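Local atomic coordinates of peptidase M16 C-terminal domain-containing protein (Enterococcus faecalis, PDB entry 3D3Y), a protein that is of unknown function but is related by sequence to the M16 metallopeptidases, carrying a domain of their inactive type, and may bind metal ions. Residues P238-I243 with L412-F417; N339-K344 with V406-E411. All blocks are in the same frame, centred on the assembly; numbering follows the deposited sequence.

Both contacts lie in the half of the chain built around the 244-251/411-421/255-262/314-321/303-309 sheet, about 24 Å (contact 1) and 28 Å (contact 2) from the centre of the chain to the centre of each contact. Their own centres are about 17 Å apart. One polypeptide run joins them: helix 400-409, which contact 2 pins to the end of helix 326-341, passes straight into strand 411-421, which contact 1 joins to the loop leading into edge strand 244-251. They also touch directly, I239 CG2 lying 3.8 Å from E411 CG. Contact 2 thus joins two helix ends, contact 1 a loop and a strand of the sheet.

Contact 1: P238-I243 with L412-F417; sequences PIRNVI and LQAIFF
The backbone O of Q413 receives a CA-H...O contact from I243 CA at 3.5 Å, just where the loop 238-243 turns into edge strand 244-251 and begins to run parallel to strand 411-421 in the mixed sheet of an M16-type alpha/beta domain. Backbone hydrogen bonds of Q413 and I415 with E244 carry the pairing on. Across the other edge of the strand, Q413 and A414 both face A260, a classic beta bulge, and both side chains pack on helix 150-162, Q413 against Y162 and A414 against V161.

R240 is folded back over the bulge. Bends in the middle of its chain bring its guanidinium across the stem of Q413, whose CB sits 3.5 Å above one face, offset toward the rim; R240 NH1 is 3.6 Å from that CB. The guanidinium and amide planes are turned 71° apart, so the two flat groups do not stack. Arginine suits this place because its long, flexible chain can bend across Q413 while its charged end forms a cation-pi contact with Y162. I239 places its CG2 branch near the carboxamide end of Q413.

I243 supplies the apolar grip, and its beta-branching lets it serve two neighbours. With chi1 at -67°, CG1 stands beside the backbone N and leads toward L412, while CG2 points to I415. The I243 and L412 side chains cross at about a right angle, with I243 CD1 3.9 Å from L412 CD2, and I243 CG2 lies 4.1 Å from I415 CD1.

Contact 2: N339-K344 with V406-E411; sequences NIRLGK and VAKRLE
R341 lays its CG against the methyl of A407, CG to CB 3.6 Å, where the last turns of helices 326-341 and 400-409 meet; the first helix closes in a Schellman motif at G343, whose positive phi (81°) is a value glycine takes without strain. Alanine lets the backbones come close, R341 CA to A407 CA 5.3 Å, and its CB also receives I340 CG2 at 3.6 Å. A407 also touches F278 of helix 272-284, and I340 touches F282.

Beyond CG the arginine runs extended (chi2 172°, chi3 163°) along A407 to the end of the neighbouring helix. There it grips a single oxygen side-on with two nitrogens. Accepting both donors in the last helical turn probably helps to offset the partial negative charge gathered there, a task suited to a long cation. NH1 makes a salt bridge with E338, which helps fix the rotation of the guanidinium. R341 NE reaches A407 O at 2.7 Å from above the carbonyl plane, whereas R341 NH2 bonds the same oxygen in that plane, at 2.9 Å.

Contact 1: P238-I243 with L412-F417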
# COMPACT_ATOMS: atom_id res chain seq x y z
N PRO A 238 9.98 -14.17 -13.83
CA PRO A 238 10.97 -15.24 -13.74
C PRO A 238 12.17 -14.88 -12.87
O PRO A 238 12.57 -13.70 -12.80
CB PRO A 238 11.42 -15.42 -15.20
CG PRO A 238 10.36 -14.79 -16.01
CD PRO A 238 9.83 -13.67 -15.20
N ILE A 239 12.70 -15.91 -12.20
CA ILE A 239 14.02 -15.86 -11.58
C ILE A 239 15.09 -15.75 -12.68
O ILE A 239 15.06 -16.51 -13.65
CB ILE A 239 14.26 -17.11 -10.72
CG1 ILE A 239 13.35 -17.09 -9.49
CG2 ILE A 239 15.69 -17.17 -10.23
CD1 ILE A 239 12.67 -18.40 -9.23
N ARG A 240 15.99 -14.78 -12.53
CA ARG A 240 17.16 -14.61 -13.38
C ARG A 240 18.32 -15.42 -12.79
O ARG A 240 18.49 -15.47 -11.56
CB ARG A 240 17.59 -13.13 -13.43
CG ARG A 240 16.60 -12.10 -14.04
CD ARG A 240 16.69 -10.73 -13.27
NE ARG A 240 15.67 -10.59 -12.23
CZ ARG A 240 15.61 -9.61 -11.31
NH1 ARG A 240 14.63 -9.62 -10.42
NH2 ARG A 240 16.52 -8.63 -11.25
N ASN A 241 19.13 -16.02 -13.64
CA ASN A 241 20.28 -16.77 -13.12
C ASN A 241 21.46 -15.91 -12.69
O ASN A 241 22.29 -16.35 -11.88
CB ASN A 241 20.67 -17.93 -14.05
CG ASN A 241 19.77 -19.15 -13.84
OD1 ASN A 241 19.68 -19.69 -12.71
ND2 ASN A 241 19.09 -19.59 -14.90
N VAL A 242 21.51 -14.68 -13.16
CA VAL A 242 22.57 -13.77 -12.76
C VAL A 242 21.97 -12.67 -11.87
O VAL A 242 20.90 -12.14 -12.18
CB VAL A 242 23.28 -13.18 -14.01
CG1 VAL A 242 24.29 -12.11 -13.63
CG2 VAL A 242 23.97 -14.29 -14.82
N ILE A 243 22.64 -12.35 -10.77
CA ILE A 243 22.25 -11.20 -9.94
C ILE A 243 22.60 -9.87 -10.61
O ILE A 243 23.74 -9.69 -11.03
CB ILE A 243 22.91 -11.29 -8.56
CG1 ILE A 243 22.35 -12.51 -7.81
CG2 ILE A 243 22.72 -9.99 -7.75
CD1 ILE A 243 23.28 -13.13 -6.83
N LEU A 412 18.49 -14.57 -4.25
CA LEU A 412 18.97 -13.18 -4.46
C LEU A 412 18.92 -12.84 -5.93
O LEU A 412 19.26 -13.68 -6.80
CB LEU A 412 20.38 -12.99 -3.87
CG LEU A 412 21.04 -11.61 -3.94
CD1 LEU A 412 20.15 -10.54 -3.30
CD2 LEU A 412 22.44 -11.64 -3.29
N GLN A 413 18.43 -11.62 -6.23
CA GLN A 413 18.20 -11.18 -7.61
C GLN A 413 18.80 -9.82 -7.96
O GLN A 413 19.21 -9.59 -9.10
CB GLN A 413 16.69 -11.16 -7.93
CG GLN A 413 16.04 -12.59 -8.04
CD GLN A 413 16.49 -13.37 -9.26
OE1 GLN A 413 17.54 -14.06 -9.25
NE2 GLN A 413 15.72 -13.27 -10.33
N ALA A 414 18.85 -8.91 -6.99
CA ALA A 414 19.33 -7.58 -7.29
C ALA A 414 20.00 -6.99 -6.06
O ALA A 414 19.62 -7.29 -4.93
CB ALA A 414 18.16 -6.69 -7.79
N ILE A 415 21.01 -6.17 -6.28
CA ILE A 415 21.68 -5.47 -5.19
C ILE A 415 21.81 -4.02 -5.66
O ILE A 415 22.30 -3.76 -6.77
CB ILE A 415 23.14 -5.99 -4.98
CG1 ILE A 415 23.16 -7.43 -4.49
CG2 ILE A 415 23.93 -5.03 -4.03
CD1 ILE A 415 24.52 -8.08 -4.64
N PHE A 416 21.36 -3.08 -4.83
CA PHE A 416 21.54 -1.68 -5.17
C PHE A 416 22.41 -1.04 -4.11
O PHE A 416 22.15 -1.18 -2.90
CB PHE A 416 20.20 -0.94 -5.27
CG PHE A 416 20.36 0.53 -5.60
CD1 PHE A 416 20.63 0.94 -6.89
CD2 PHE A 416 20.32 1.49 -4.58
CE1 PHE A 416 20.82 2.31 -7.18
CE2 PHE A 416 20.51 2.86 -4.85
CZ PHE A 416 20.76 3.27 -6.15
N PHE A 417 23.45 -0.35 -4.56
CA PHE A 417 24.42 0.30 -3.70
C PHE A 417 24.43 1.81 -3.96
O PHE A 417 24.74 2.26 -5.07
CB PHE A 417 25.79 -0.34 -3.97
CG PHE A 417 26.94 0.22 -3.15
CD1 PHE A 417 26.78 0.56 -1.81
CD2 PHE A 417 28.20 0.36 -3.72
CE1 PHE A 417 27.86 1.04 -1.04
CE2 PHE A 417 29.29 0.85 -2.97
CZ PHE A 417 29.11 1.18 -1.62

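Contact 2: N339-K344 with V406-E411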
# COMPACT_ATOMS: atom_id res chain seq x y z
N ASN A 339 22.86 -19.68 7.71
CA ASN A 339 22.58 -20.18 9.04
C ASN A 339 21.13 -20.56 9.22
O ASN A 339 20.83 -21.60 9.81
CB ASN A 339 23.00 -19.17 10.11
CG ASN A 339 24.50 -19.14 10.32
OD1 ASN A 339 25.21 -20.09 9.92
ND2 ASN A 339 24.99 -18.09 10.97
N ILE A 340 20.22 -19.72 8.73
CA ILE A 340 18.80 -20.07 8.73
C ILE A 340 18.57 -21.31 7.85
O ILE A 340 17.89 -22.24 8.26
CB ILE A 340 17.91 -18.90 8.27
CG1 ILE A 340 18.08 -17.68 9.25
CG2 ILE A 340 16.45 -19.36 8.15
CD1 ILE A 340 17.44 -16.37 8.72
N ARG A 341 19.12 -21.32 6.63
CA ARG A 341 18.97 -22.52 5.78
C ARG A 341 19.39 -23.80 6.53
O ARG A 341 18.74 -24.86 6.42
CB ARG A 341 19.77 -22.39 4.48
CG ARG A 341 19.17 -21.35 3.55
CD ARG A 341 20.03 -21.02 2.30
NE ARG A 341 19.18 -20.36 1.32
CZ ARG A 341 19.60 -19.72 0.23
NH1 ARG A 341 20.90 -19.56 -0.02
NH2 ARG A 341 18.69 -19.21 -0.60
N LEU A 342 20.48 -23.69 7.30
CA LEU A 342 21.01 -24.84 8.07
C LEU A 342 20.19 -25.17 9.32
O LEU A 342 20.40 -26.20 9.94
CB LEU A 342 22.48 -24.58 8.47
CG LEU A 342 23.50 -24.59 7.31
CD1 LEU A 342 24.80 -23.87 7.71
CD2 LEU A 342 23.80 -26.03 6.87
N GLY A 343 19.23 -24.30 9.66
CA GLY A 343 18.38 -24.56 10.83
C GLY A 343 19.08 -24.17 12.11
O GLY A 343 18.72 -24.63 13.20
N LYS A 344 20.07 -23.28 11.99
CA LYS A 344 20.81 -22.80 13.14
C LYS A 344 19.99 -21.68 13.80
O LYS A 344 20.34 -20.48 13.69
CB LYS A 344 22.22 -22.35 12.74
CG LYS A 344 23.16 -23.53 12.37
CD LYS A 344 24.42 -23.10 11.62
CE LYS A 344 25.43 -22.41 12.55
NZ LYS A 344 26.49 -21.72 11.76
N VAL A 406 11.61 -22.00 3.47
CA VAL A 406 11.45 -20.61 3.01
C VAL A 406 12.85 -20.05 2.68
O VAL A 406 13.07 -19.47 1.61
CB VAL A 406 10.73 -19.73 4.09
CG1 VAL A 406 10.89 -18.21 3.80
CG2 VAL A 406 9.24 -20.12 4.15
N ALA A 407 13.81 -20.28 3.58
CA ALA A 407 15.19 -19.76 3.38
C ALA A 407 15.84 -20.36 2.12
O ALA A 407 16.55 -19.65 1.37
CB ALA A 407 16.03 -20.05 4.60
N LYS A 408 15.59 -21.65 1.86
CA LYS A 408 16.14 -22.30 0.66
C LYS A 408 15.47 -21.80 -0.62
O LYS A 408 16.11 -21.74 -1.67
CB LYS A 408 16.03 -23.83 0.76
CG LYS A 408 17.04 -24.45 1.74
CD LYS A 408 16.72 -25.93 2.01
CE LYS A 408 17.66 -26.49 3.09
NZ LYS A 408 17.14 -27.82 3.58
N ARG A 409 14.18 -21.45 -0.54
CA ARG A 409 13.45 -20.92 -1.71
C ARG A 409 13.89 -19.53 -2.12
O ARG A 409 13.81 -19.16 -3.29
CB ARG A 409 11.96 -20.85 -1.39
CG ARG A 409 11.33 -22.20 -1.48
CD ARG A 409 9.88 -22.16 -1.01
NE ARG A 409 9.33 -23.53 -1.02
CZ ARG A 409 8.20 -23.88 -1.62
NH1 ARG A 409 7.47 -22.97 -2.27
NH2 ARG A 409 7.80 -25.14 -1.56
N LEU A 410 14.32 -18.75 -1.14
CA LEU A 410 14.80 -17.39 -1.33
C LEU A 410 15.88 -17.40 -2.36
O LEU A 410 16.77 -18.23 -2.29
CB LEU A 410 15.42 -16.89 -0.04
CG LEU A 410 15.14 -15.45 0.30
CD1 LEU A 410 13.71 -15.47 0.77
CD2 LEU A 410 16.04 -14.96 1.42
N GLU A 411 15.85 -16.45 -3.28
CA GLU A 411 16.87 -16.38 -4.32
C GLU A 411 17.24 -14.92 -4.56
O GLU A 411 16.42 -14.14 -5.04
CB GLU A 411 16.33 -16.97 -5.61
CG GLU A 411 17.31 -16.97 -6.74
CD GLU A 411 18.30 -18.15 -6.68
OE1 GLU A 411 19.34 -18.07 -7.38
OE2 GLU A 411 18.04 -19.13 -5.96
O HOH W 1 19.78 -27.97 5.72